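Local atomic coordinates of NreA protein (Staphylococcus carnosus subsp. carnosus TM300, PDB entry 4IUH), a protein that binds nitrate and acts as the nitrate receptor of the staphylococcal nitrate regulation system, probably by way of its GAF fold. Residues A[38-43]-A[136-141]; A[42-47]-A[55-60]; A[62-67]-A[112-117]; A[78-83]-A[130-135]. All blocks are in the same frame, centred on the assembly; numbering follows the deposited sequence.

Contact 1: residues A[38-43]-A[136-141]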
loop_
_atom_site.group_PDB
_atom_site.type_symbol
_atom_site.label_atom_id
_atom_site.label_comp_id
_atom_site.label_asym_id
_atom_site.label_seq_id
_atom_site.Cartn_x
_atom_site.Cartn_y
_atom_site.Cartn_z
ATOM N N PHE A 38 6.438 -2.248 -11.259
ATOM C CA PHE A 38 6.888 -1.903 -9.918
ATOM C C PHE A 38 7.781 -3.011 -9.343
ATOM O O PHE A 38 7.645 -4.180 -9.697
ATOM C CB PHE A 38 5.687 -1.662 -9.000
ATOM C CG PHE A 38 5.077 -0.291 -9.130
ATOM C CD1 PHE A 38 5.571 0.775 -8.388
ATOM C CD2 PHE A 38 4.001 -0.069 -9.975
ATOM C CE1 PHE A 38 5.012 2.037 -8.498
ATOM C CE2 PHE A 38 3.435 1.189 -10.087
ATOM C CZ PHE A 38 3.943 2.243 -9.342
ATOM N N ASP A 39 8.698 -2.642 -8.462
ATOM C CA ASP A 39 9.512 -3.627 -7.757
ATOM C C ASP A 39 8.734 -4.353 -6.644
ATOM O O ASP A 39 9.052 -5.489 -6.287
ATOM C CB ASP A 39 10.760 -2.957 -7.171
ATOM C CG ASP A 39 11.729 -2.474 -8.246
ATOM O OD1 ASP A 39 11.936 -3.206 -9.243
ATOM O OD2 ASP A 39 12.284 -1.361 -8.100
ATOM N N PHE A 40 7.716 -3.692 -6.101
ATOM C CA PHE A 40 7.024 -4.189 -4.922
ATOM C C PHE A 40 5.559 -3.772 -4.913
ATOM O O PHE A 40 5.215 -2.669 -5.330
ATOM C CB PHE A 40 7.718 -3.678 -3.651
ATOM C CG PHE A 40 7.016 -4.057 -2.368
ATOM C CD1 PHE A 40 7.057 -5.355 -1.896
ATOM C CD2 PHE A 40 6.327 -3.106 -1.628
ATOM C CE1 PHE A 40 6.416 -5.700 -0.714
ATOM C CE2 PHE A 40 5.685 -3.445 -0.440
ATOM C CZ PHE A 40 5.729 -4.738 0.015
ATOM N N ALA A 41 4.703 -4.661 -4.426
ATOM C CA ALA A 41 3.295 -4.344 -4.224
ATOM C C ALA A 41 2.753 -5.091 -3.006
ATOM O O ALA A 41 3.189 -6.207 -2.704
ATOM C CB ALA A 41 2.482 -4.683 -5.467
ATOM N N ALA A 42 1.806 -4.475 -2.303
ATOM C CA ALA A 42 1.200 -5.120 -1.148
ATOM C C ALA A 42 -0.209 -4.609 -0.880
ATOM O O ALA A 42 -0.557 -3.486 -1.244
ATOM C CB ALA A 42 2.076 -4.938 0.085
ATOM N N ILE A 43 -1.019 -5.454 -0.251
ATOM C CA ILE A 43 -2.370 -5.070 0.143
ATOM C C ILE A 43 -2.506 -5.115 1.660
ATOM O O ILE A 43 -2.197 -6.128 2.296
ATOM C CB ILE A 43 -3.451 -5.977 -0.493
ATOM C CG1 ILE A 43 -3.364 -5.938 -2.020
ATOM C CG2 ILE A 43 -4.837 -5.541 -0.053
ATOM C CD1 ILE A 43 -4.290 -6.922 -2.711
ATOM N N GLY A 136 5.416 0.094 -4.841
ATOM C CA GLY A 136 6.710 0.640 -4.468
ATOM C C GLY A 136 7.864 0.317 -5.406
ATOM O O GLY A 136 7.833 -0.682 -6.141
ATOM N N GLN A 137 8.878 1.180 -5.383
ATOM C CA GLN A 137 10.107 0.968 -6.145
ATOM C C GLN A 137 11.299 0.857 -5.201
ATOM O O GLN A 137 11.243 1.308 -4.057
ATOM C CB GLN A 137 10.362 2.123 -7.126
ATOM C CG GLN A 137 9.280 2.360 -8.170
ATOM C CD GLN A 137 9.300 1.334 -9.291
ATOM O OE1 GLN A 137 9.341 0.130 -9.043
ATOM N NE2 GLN A 137 9.268 1.810 -10.534
ATOM N N ARG A 138 12.379 0.257 -5.685
ATOM C CA ARG A 138 13.623 0.219 -4.932
ATOM C C ARG A 138 14.758 0.833 -5.746
ATOM O O ARG A 138 14.606 1.105 -6.940
ATOM C CB ARG A 138 13.977 -1.218 -4.541
ATOM C CG ARG A 138 12.917 -1.914 -3.700
ATOM C CD ARG A 138 13.321 -3.342 -3.356
ATOM N NE ARG A 138 12.205 -4.268 -3.560
ATOM C CZ ARG A 138 11.458 -4.755 -2.578
ATOM N NH1 ARG A 138 11.729 -4.422 -1.329
ATOM N NH2 ARG A 138 10.457 -5.584 -2.838
ATOM N N GLU A 139 15.882 1.071 -5.077
ATOM C CA GLU A 139 17.134 1.419 -5.737
ATOM C C GLU A 139 17.046 2.604 -6.686
ATOM O O GLU A 139 17.640 2.588 -7.759
ATOM C CB GLU A 139 17.690 0.204 -6.472
ATOM C CG GLU A 139 17.998 -0.950 -5.549
ATOM C CD GLU A 139 18.708 -2.076 -6.252
ATOM O OE1 GLU A 139 19.671 -2.619 -5.670
ATOM O OE2 GLU A 139 18.310 -2.417 -7.387
ATOM N N GLY A 140 16.299 3.624 -6.285
ATOM C CA GLY A 140 16.266 4.871 -7.020
ATOM C C GLY A 140 15.393 4.898 -8.257
ATOM O O GLY A 140 15.288 5.938 -8.906
ATOM N N ARG A 141 14.765 3.770 -8.585
ATOM C CA ARG A 141 13.902 3.699 -9.766
ATOM C C ARG A 141 12.668 4.569 -9.591
ATOM O O ARG A 141 11.929 4.404 -8.631
ATOM C CB ARG A 141 13.481 2.260 -10.057
ATOM C CG ARG A 141 14.635 1.341 -10.380
ATOM C CD ARG A 141 14.218 -0.125 -10.400
ATOM N NE ARG A 141 15.397 -0.968 -10.244
ATOM C CZ ARG A 141 15.672 -1.709 -9.175
ATOM N NH1 ARG A 141 14.834 -1.753 -8.152
ATOM N NH2 ARG A 141 16.789 -2.426 -9.145
HETATM O O HOH W 1 10.809 -1.621 -11.057
#
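The carboxylate of D39 and the guanidinium of R141 cross at about a right angle, their planes 77° apart. In this salt bridge R141 NH1 comes down on D39 OD2 from above the carboxylate plane, at 2.6 Å. The same oxygen keeps its anti lone pair for the backbone: R138 N lies 2.9 Å from D39 OD2 in a nearly straight bond, so two donors grip one atom. The Q137 chain is bent at chi2 (-76°), which brings OE1 to 2.9 Å from D39 N; the nitrogen sits nearly in line with the amide C=O, though the N-H itself is bent. A water bridges Q137 OE1 and, weakly, D39 OD1. F38 presents its ring edge to the backbone, with CD1 3.5 Å from G136 O in the ring plane. The R138 guanidinium lies by F40, the planes 67° apart, while its NH1 pairs with E113. G136 N donates to F40 O at 2.8 Å, nearly straight; the return bond from F40 N to G136 O is weak. A classic beta bulge sets two residues, D39 and F40, opposite the single G136, where strand 40-47 enters the antiparallel GAF sheet beside the type I' turn R138-R141.

Contact 2: residues A[42-47]-A[55-60]; sequences AIALPE and IKWKYA
A42-E47 and I55-A60 are the two arms of a beta hairpin at one side of the GAF sheet, strand 54-61 being outermost within the chain. In the backbone, I43 N donates to Y59 O at 2.8 Å, and L45 and K56 form a reciprocal pair, with L45 N 3.0 Å from K56 O. Between these the register slips. A classic beta bulge places K58 and Y59 together across from I43, whose O takes two weak bonds, from K58 N and Y59 N; W57, just before it, is the centre of an inverse gamma turn.

The apolar contacts divide between the faces. On the face of A42, A44 and W57, the methyl of A44 sits over the indole: its CB is 3.6 Å from the centroid of the six-membered ring of W57 and 18° off the normal, a CH-pi contact. A42 CB meets the same ring obliquely at CE3 (3.6 Å), and A44 CB also touches I55 CG2. Helix 78-86 packs onto this face through A80. On the same face I55 and P46 lie alongside each other, I55 CD1 against P46 CB. On the face of I43, L45 and Y59, L45 CD1 reaches the edge of the tyrosine ring, 4.0 Å from CE2 of Y59; helix 25-36 supplies L29 against I43 and Y59.

The charged contact lies toward the hairpin's turn. K56, its chain extended beyond CG, crosses the extended E47, and NZ meets OE1 of E47 at 2.8 Å on the syn side, 26° out of the carboxylate plane.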
loop_
_atom_site.group_PDB
_atom_site.type_symbol
_atom_site.label_atom_id
_atom_site.label_comp_id
_atom_site.label_asym_id
_atom_site.label_seq_id
_atom_site.Cartn_x
_atom_site.Cartn_y
_atom_site.Cartn_z
ATOM N N ALA A 42 1.806 -4.475 -2.303
ATOM C CA ALA A 42 1.200 -5.120 -1.148
ATOM C C ALA A 42 -0.209 -4.609 -0.880
ATOM O O ALA A 42 -0.557 -3.486 -1.244
ATOM C CB ALA A 42 2.076 -4.938 0.085
ATOM N N ILE A 43 -1.019 -5.454 -0.251
ATOM C CA ILE A 43 -2.370 -5.070 0.143
ATOM C C ILE A 43 -2.506 -5.115 1.660
ATOM O O ILE A 43 -2.197 -6.128 2.296
ATOM C CB ILE A 43 -3.451 -5.977 -0.493
ATOM C CG1 ILE A 43 -3.364 -5.938 -2.020
ATOM C CG2 ILE A 43 -4.837 -5.541 -0.053
ATOM C CD1 ILE A 43 -4.290 -6.922 -2.711
ATOM N N ALA A 44 -2.950 -4.000 2.228
ATOM C CA ALA A 44 -3.232 -3.899 3.648
ATOM C C ALA A 44 -4.736 -4.027 3.854
ATOM O O ALA A 44 -5.515 -3.305 3.232
ATOM C CB ALA A 44 -2.746 -2.570 4.183
ATOM N N LEU A 45 -5.143 -4.946 4.725
ATOM C CA LEU A 45 -6.563 -5.195 4.956
ATOM C C LEU A 45 -6.878 -5.323 6.444
ATOM O O LEU A 45 -6.019 -5.723 7.234
ATOM C CB LEU A 45 -7.016 -6.452 4.202
ATOM C CG LEU A 45 -7.090 -6.339 2.674
ATOM C CD1 LEU A 45 -7.219 -7.715 2.030
ATOM C CD2 LEU A 45 -8.248 -5.451 2.254
ATOM N N PRO A 46 -8.111 -4.964 6.831
ATOM C CA PRO A 46 -8.542 -5.082 8.228
ATOM C C PRO A 46 -8.726 -6.538 8.662
ATOM O O PRO A 46 -9.131 -7.382 7.864
ATOM C CB PRO A 46 -9.877 -4.330 8.246
ATOM C CG PRO A 46 -10.360 -4.386 6.839
ATOM C CD PRO A 46 -9.132 -4.313 5.991
ATOM N N GLU A 47 -8.422 -6.812 9.925
ATOM C CA GLU A 47 -8.453 -8.162 10.475
ATOM C C GLU A 47 -8.904 -8.065 11.936
ATOM O O GLU A 47 -8.787 -7.004 12.550
ATOM C CB GLU A 47 -7.051 -8.769 10.374
ATOM C CG GLU A 47 -6.945 -10.260 10.612
ATOM C CD GLU A 47 -5.524 -10.773 10.390
ATOM O OE1 GLU A 47 -4.877 -11.190 11.380
ATOM O OE2 GLU A 47 -5.052 -10.755 9.229
ATOM N N ILE A 55 -4.810 -3.692 11.257
ATOM C CA ILE A 55 -4.453 -3.757 9.850
ATOM C C ILE A 55 -3.171 -4.551 9.667
ATOM O O ILE A 55 -2.188 -4.352 10.384
ATOM C CB ILE A 55 -4.255 -2.352 9.252
ATOM C CG1 ILE A 55 -5.548 -1.543 9.371
ATOM C CG2 ILE A 55 -3.792 -2.449 7.797
ATOM C CD1 ILE A 55 -6.648 -1.991 8.424
ATOM N N LYS A 56 -3.191 -5.470 8.711
ATOM C CA LYS A 56 -2.006 -6.239 8.382
ATOM C C LYS A 56 -1.785 -6.194 6.880
ATOM O O LYS A 56 -2.738 -6.075 6.100
ATOM C CB LYS A 56 -2.158 -7.689 8.846
ATOM C CG LYS A 56 -2.104 -7.891 10.355
ATOM C CD LYS A 56 -2.186 -9.368 10.710
ATOM C CE LYS A 56 -2.151 -9.579 12.221
ATOM N NZ LYS A 56 -2.340 -11.013 12.617
ATOM N N TRP A 57 -0.527 -6.268 6.473
ATOM C CA TRP A 57 -0.217 -6.448 5.066
ATOM C C TRP A 57 -0.445 -7.924 4.715
ATOM O O TRP A 57 0.452 -8.760 4.837
ATOM C CB TRP A 57 1.210 -5.986 4.762
ATOM C CG TRP A 57 1.410 -4.509 5.008
ATOM C CD1 TRP A 57 1.982 -3.926 6.105
ATOM C CD2 TRP A 57 1.017 -3.440 4.145
ATOM N NE1 TRP A 57 1.981 -2.553 5.972
ATOM C CE2 TRP A 57 1.398 -2.231 4.771
ATOM C CE3 TRP A 57 0.402 -3.384 2.886
ATOM C CZ2 TRP A 57 1.168 -0.982 4.186
ATOM C CZ3 TRP A 57 0.176 -2.144 2.309
ATOM C CH2 TRP A 57 0.554 -0.962 2.962
ATOM N N LYS A 58 -1.675 -8.223 4.311
ATOM C CA LYS A 58 -2.133 -9.592 4.101
ATOM C C LYS A 58 -1.499 -10.221 2.857
ATOM O O LYS A 58 -1.156 -11.399 2.864
ATOM C CB LYS A 58 -3.662 -9.608 3.998
ATOM C CG LYS A 58 -4.320 -10.977 4.103
ATOM C CD LYS A 58 -5.805 -10.826 4.463
ATOM C CE LYS A 58 -6.526 -12.167 4.518
ATOM N NZ LYS A 58 -6.831 -12.705 3.159
ATOM N N TYR A 59 -1.334 -9.430 1.800
ATOM C CA TYR A 59 -0.721 -9.917 0.569
ATOM C C TYR A 59 0.460 -9.045 0.159
ATOM O O TYR A 59 0.403 -7.818 0.259
ATOM C CB TYR A 59 -1.746 -9.954 -0.569
ATOM C CG TYR A 59 -2.986 -10.767 -0.270
ATOM C CD1 TYR A 59 -3.026 -12.131 -0.531
ATOM C CD2 TYR A 59 -4.119 -10.168 0.270
ATOM C CE1 TYR A 59 -4.160 -12.881 -0.260
ATOM C CE2 TYR A 59 -5.258 -10.907 0.544
ATOM C CZ TYR A 59 -5.271 -12.261 0.274
ATOM O OH TYR A 59 -6.402 -12.995 0.543
ATOM N N ALA A 60 1.526 -9.683 -0.309
ATOM C CA ALA A 60 2.675 -8.965 -0.846
ATOM C C ALA A 60 3.201 -9.628 -2.125
ATOM O O ALA A 60 3.090 -10.842 -2.306
ATOM C CB ALA A 60 3.770 -8.861 0.190
#

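Contact 3: residues A[62-67]-A[112-117]; sequences GNINYR and SEALTA
E113 reaches across to the loop backbone at I64: its OE2 accepts I64 N at 2.8 Å through the syn lone pair. The chain gets there by bending at chi2 (-72°), which lays the carboxylate along N63 and I64. N63 CB then packs 3.4 Å from E113 OE1, and I64 CG1 lies 3.4 Å from E113 OE2, the isoleucine and glutamate chains passing antiparallel.

N65 works with both ends of its amide. With chi1 at 52°, CG sits in the crowded position between backbone N and carbonyl carbon, and the amide is turned toward the end of helix 108-112. ND2 donates to S112 O at 3.1 Å, with that oxygen close to the amide plane, while OD1 takes R67 N on an in-plane lone pair, closing an Asx turn. One water ties the two sides together: it donates to N65 OD1 and to E113 OE1, 2.7 Å away, and accepts from S112 OG. R67 CB touches S112 CB at 4.0 Å. A114, at positive phi, is the C-prime residue of the Schellman motif that ends the helix.

E113 OE2 also forms a salt bridge with R138. With R138 and I64 N on OE2 and the water on OE1, this buried carboxylate is probably stabilised in its charged form, and it ties loop 62-67 to both the helix end and strand 128-138.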
loop_
_atom_site.group_PDB
_atom_site.type_symbol
_atom_site.label_atom_id
_atom_site.label_comp_id
_atom_site.label_asym_id
_atom_site.label_seq_id
_atom_site.Cartn_x
_atom_site.Cartn_y
_atom_site.Cartn_z
ATOM N N GLY A 62 6.679 -9.400 -4.773
ATOM C CA GLY A 62 8.009 -8.876 -5.019
ATOM C C GLY A 62 8.718 -8.481 -3.738
ATOM O O GLY A 62 9.684 -7.716 -3.761
ATOM N N ASN A 63 8.224 -8.992 -2.613
ATOM C CA ASN A 63 8.855 -8.756 -1.320
ATOM C C ASN A 63 10.271 -9.317 -1.297
ATOM O O ASN A 63 10.535 -10.356 -1.894
ATOM C CB ASN A 63 8.019 -9.386 -0.202
ATOM C CG ASN A 63 7.668 -10.840 -0.482
ATOM O OD1 ASN A 63 6.946 -11.139 -1.431
ATOM N ND2 ASN A 63 8.172 -11.747 0.350
ATOM N N ILE A 64 11.183 -8.627 -0.620
ATOM C CA ILE A 64 12.559 -9.112 -0.529
ATOM C C ILE A 64 12.804 -9.944 0.732
ATOM O O ILE A 64 13.783 -10.686 0.815
ATOM C CB ILE A 64 13.600 -7.977 -0.650
ATOM C CG1 ILE A 64 13.339 -6.888 0.391
ATOM C CG2 ILE A 64 13.584 -7.401 -2.059
ATOM C CD1 ILE A 64 14.432 -5.834 0.464
ATOM N N ASN A 65 11.907 -9.816 1.705
ATOM C CA ASN A 65 11.895 -10.698 2.869
ATOM C C ASN A 65 10.474 -10.861 3.389
ATOM O O ASN A 65 9.518 -10.457 2.726
ATOM C CB ASN A 65 12.814 -10.178 3.970
ATOM C CG ASN A 65 12.534 -8.739 4.324
ATOM O OD1 ASN A 65 11.547 -8.432 4.995
ATOM N ND2 ASN A 65 13.401 -7.840 3.870
ATOM N N TYR A 66 10.331 -11.448 4.573
ATOM C CA TYR A 66 9.003 -11.690 5.128
ATOM C C TYR A 66 8.694 -10.862 6.378
ATOM O O TYR A 66 7.776 -11.189 7.128
ATOM C CB TYR A 66 8.797 -13.181 5.415
ATOM C CG TYR A 66 8.753 -14.043 4.171
ATOM C CD1 TYR A 66 7.658 -14.010 3.317
ATOM C CD2 TYR A 66 9.802 -14.902 3.854
ATOM C CE1 TYR A 66 7.610 -14.799 2.182
ATOM C CE2 TYR A 66 9.761 -15.693 2.720
ATOM C CZ TYR A 66 8.663 -15.635 1.885
ATOM O OH TYR A 66 8.611 -16.420 0.752
ATOM N N ARG A 67 9.446 -9.787 6.593
ATOM C CA ARG A 67 9.242 -8.952 7.774
ATOM C C ARG A 67 7.905 -8.210 7.764
ATOM O O ARG A 67 7.374 -7.867 8.822
ATOM C CB ARG A 67 10.403 -7.971 7.972
ATOM C CG ARG A 67 11.663 -8.626 8.531
ATOM C CD ARG A 67 12.535 -7.627 9.280
ATOM N NE ARG A 67 13.110 -6.624 8.390
ATOM C CZ ARG A 67 14.292 -6.747 7.793
ATOM N NH1 ARG A 67 15.029 -7.836 7.992
ATOM N NH2 ARG A 67 14.738 -5.785 6.995
ATOM N N SER A 112 11.436 -2.068 5.959
ATOM C CA SER A 112 11.613 -3.507 5.790
ATOM C C SER A 112 11.790 -3.912 4.318
ATOM O O SER A 112 12.506 -4.862 4.015
ATOM C CB SER A 112 10.452 -4.283 6.424
ATOM O OG SER A 112 9.266 -4.155 5.660
ATOM N N GLU A 113 11.150 -3.192 3.405
ATOM C CA GLU A 113 11.274 -3.526 1.987
ATOM C C GLU A 113 12.197 -2.585 1.214
ATOM O O GLU A 113 12.303 -2.695 -0.003
ATOM C CB GLU A 113 9.896 -3.600 1.315
ATOM C CG GLU A 113 9.070 -4.809 1.725
ATOM C CD GLU A 113 9.605 -6.110 1.143
ATOM O OE1 GLU A 113 9.575 -7.144 1.847
ATOM O OE2 GLU A 113 10.052 -6.099 -0.025
ATOM N N ALA A 114 12.857 -1.668 1.924
ATOM C CA ALA A 114 13.840 -0.755 1.326
ATOM C C ALA A 114 13.284 0.037 0.141
ATOM O O ALA A 114 13.929 0.146 -0.908
ATOM C CB ALA A 114 15.096 -1.518 0.914
ATOM N N LEU A 115 12.082 0.579 0.308
ATOM C CA LEU A 115 11.421 1.307 -0.765
ATOM C C LEU A 115 12.031 2.692 -0.927
ATOM O O LEU A 115 12.275 3.384 0.058
ATOM C CB LEU A 115 9.916 1.415 -0.502
ATOM C CG LEU A 115 9.176 0.084 -0.332
ATOM C CD1 LEU A 115 7.665 0.295 -0.244
ATOM C CD2 LEU A 115 9.522 -0.883 -1.453
ATOM N N THR A 116 12.270 3.089 -2.171
ATOM C CA THR A 116 12.851 4.391 -2.465
ATOM C C THR A 116 11.822 5.317 -3.105
ATOM O O THR A 116 12.027 6.520 -3.195
ATOM C CB THR A 116 14.085 4.256 -3.381
ATOM O OG1 THR A 116 13.712 3.599 -4.598
ATOM C CG2 THR A 116 15.165 3.439 -2.689
ATOM N N ALA A 117 10.708 4.742 -3.538
ATOM C CA ALA A 117 9.596 5.512 -4.094
ATOM C C ALA A 117 8.316 4.695 -3.930
ATOM O O ALA A 117 8.367 3.470 -4.003
ATOM C CB ALA A 117 9.844 5.823 -5.571
HETATM O O HOH W 2 9.233 -6.815 4.537
#

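Contact 4: residues A[78-83]-A[130-135]; sequences GLAGLV and YGALLL
V83 leans from helix 78-86 onto the small side chain of A132. At its CB the nearest atom of the strand is A132 CB, still 4.4 Å off, so the branches make the real contact. CG1 does the touching: it presses on A132 CB at 3.7 Å and also comes within 4.1 Å of the carbonyl oxygen of G131. CG2 is turned away from A132. The valine as a whole also meets A120 and P122 of strand 115-125, so it spans two strands.

One turn back along the helix, A80 faces A132 more loosely, with 4.2 Å between A80 CB and A132 CB. The single methyl of A132 therefore takes both helix residues. Farther along the strand, L79 and L134 cross at about a right angle and meet branch to branch, L79 CD2 lying 4.0 Å from L134 CD1. The leucine of the helix has CG anti to its backbone N (chi1 -171°), which swings the branch out toward the sheet.

No hydrogen bond joins helix and strand. The axes of segments 78-83 and 130-135 approach to 7.5 Å at 120°, and the helix lies across the sheet: A80 also packs on A44, I55 and W57 of the hairpin strands, L79 on M118 of strand 115-125.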
loop_
_atom_site.group_PDB
_atom_site.type_symbol
_atom_site.label_atom_id
_atom_site.label_comp_id
_atom_site.label_asym_id
_atom_site.label_seq_id
_atom_site.Cartn_x
_atom_site.Cartn_y
_atom_site.Cartn_z
ATOM N N GLY A 78 0.509 3.722 10.790
ATOM C CA GLY A 78 1.253 3.265 9.637
ATOM C C GLY A 78 0.827 3.960 8.362
ATOM O O GLY A 78 -0.050 4.834 8.361
ATOM N N LEU A 79 1.454 3.565 7.264
ATOM C CA LEU A 79 1.149 4.140 5.968
ATOM C C LEU A 79 -0.268 3.757 5.539
ATOM O O LEU A 79 -1.013 4.587 5.016
ATOM C CB LEU A 79 2.169 3.654 4.944
ATOM C CG LEU A 79 2.115 4.331 3.579
ATOM C CD1 LEU A 79 2.329 5.842 3.720
ATOM C CD2 LEU A 79 3.165 3.713 2.662
ATOM N N ALA A 80 -0.635 2.498 5.768
ATOM C CA ALA A 80 -1.988 2.027 5.471
ATOM C C ALA A 80 -3.027 2.843 6.231
ATOM O O ALA A 80 -4.078 3.179 5.691
ATOM C CB ALA A 80 -2.126 0.558 5.826
ATOM N N GLY A 81 -2.720 3.164 7.486
ATOM C CA GLY A 81 -3.637 3.903 8.336
ATOM C C GLY A 81 -3.856 5.324 7.856
ATOM O O GLY A 81 -4.962 5.851 7.934
ATOM N N LEU A 82 -2.794 5.949 7.362
ATOM C CA LEU A 82 -2.883 7.312 6.860
ATOM C C LEU A 82 -3.853 7.366 5.687
ATOM O O LEU A 82 -4.723 8.233 5.605
ATOM C CB LEU A 82 -1.509 7.793 6.408
ATOM C CG LEU A 82 -1.513 9.149 5.707
ATOM C CD1 LEU A 82 -2.005 10.233 6.651
ATOM C CD2 LEU A 82 -0.133 9.482 5.187
ATOM N N VAL A 83 -3.695 6.405 4.790
ATOM C CA VAL A 83 -4.473 6.333 3.570
ATOM C C VAL A 83 -5.935 6.024 3.889
ATOM O O VAL A 83 -6.842 6.649 3.343
ATOM C CB VAL A 83 -3.841 5.291 2.608
ATOM C CG1 VAL A 83 -4.881 4.480 1.909
ATOM C CG2 VAL A 83 -2.914 5.980 1.613
ATOM N N TYR A 130 -11.466 1.268 3.318
ATOM C CA TYR A 130 -11.353 -0.088 3.831
ATOM C C TYR A 130 -9.909 -0.536 4.024
ATOM O O TYR A 130 -9.503 -0.901 5.126
ATOM C CB TYR A 130 -12.072 -1.034 2.873
ATOM C CG TYR A 130 -12.266 -2.428 3.390
ATOM C CD1 TYR A 130 -11.528 -3.486 2.874
ATOM C CD2 TYR A 130 -13.199 -2.697 4.385
ATOM C CE1 TYR A 130 -11.711 -4.784 3.338
ATOM C CE2 TYR A 130 -13.389 -3.987 4.857
ATOM C CZ TYR A 130 -12.638 -5.028 4.331
ATOM O OH TYR A 130 -12.823 -6.312 4.794
ATOM N N GLY A 131 -9.137 -0.517 2.948
ATOM C CA GLY A 131 -7.771 -0.999 2.997
ATOM C C GLY A 131 -6.850 -0.106 2.201
ATOM O O GLY A 131 -7.184 1.042 1.916
ATOM N N ALA A 132 -5.683 -0.626 1.844
ATOM C CA ALA A 132 -4.736 0.155 1.069
ATOM C C ALA A 132 -3.947 -0.722 0.110
ATOM O O ALA A 132 -3.578 -1.853 0.436
ATOM C CB ALA A 132 -3.793 0.919 1.995
ATOM N N LEU A 133 -3.694 -0.194 -1.078
ATOM C CA LEU A 133 -2.773 -0.832 -2.003
ATOM C C LEU A 133 -1.490 -0.021 -2.009
ATOM O O LEU A 133 -1.526 1.203 -2.157
ATOM C CB LEU A 133 -3.368 -0.897 -3.413
ATOM C CG LEU A 133 -2.402 -1.347 -4.509
ATOM C CD1 LEU A 133 -2.013 -2.812 -4.329
ATOM C CD2 LEU A 133 -2.964 -1.089 -5.909
ATOM N N LEU A 134 -0.362 -0.701 -1.828
ATOM C CA LEU A 134 0.940 -0.042 -1.871
ATOM C C LEU A 134 1.721 -0.491 -3.102
ATOM O O LEU A 134 1.919 -1.682 -3.320
ATOM C CB LEU A 134 1.735 -0.355 -0.599
ATOM C CG LEU A 134 3.184 0.131 -0.525
ATOM C CD1 LEU A 134 3.236 1.627 -0.739
ATOM C CD2 LEU A 134 3.819 -0.244 0.814
ATOM N N LEU A 135 2.149 0.464 -3.914
ATOM C CA LEU A 135 2.983 0.172 -5.073
ATOM C C LEU A 135 4.326 0.857 -4.838
ATOM O O LEU A 135 4.366 2.064 -4.626
ATOM C CB LEU A 135 2.311 0.689 -6.351
ATOM C CG LEU A 135 0.871 0.193 -6.559
ATOM C CD1 LEU A 135 0.205 0.835 -7.762
ATOM C CD2 LEU A 135 0.841 -1.319 -6.699
#

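Strand 128-138 carries contacts 1 and 4, whose centres are about 15 Å apart. Contact 2 shares strand 40-47 with contact 1 and adds the outermost strand 54-61; probable hydrogen bonds, A44 N to A132 O and A42 O to L134 N, both 2.9 Å, tie its hairpin to the strand that contact 4 packs on. The centres of contacts 2 and 4 are about 9 Å apart. Those of contacts 1 and 3 are about 8 Å apart, and the two are joined by the 2.7 Å salt bridge from R138 NH1 to E113 OE2. GAF domains commonly bind small ligands between the sheet and the elements covering one face, and helix 78-86 of contact 4 may cover such a face.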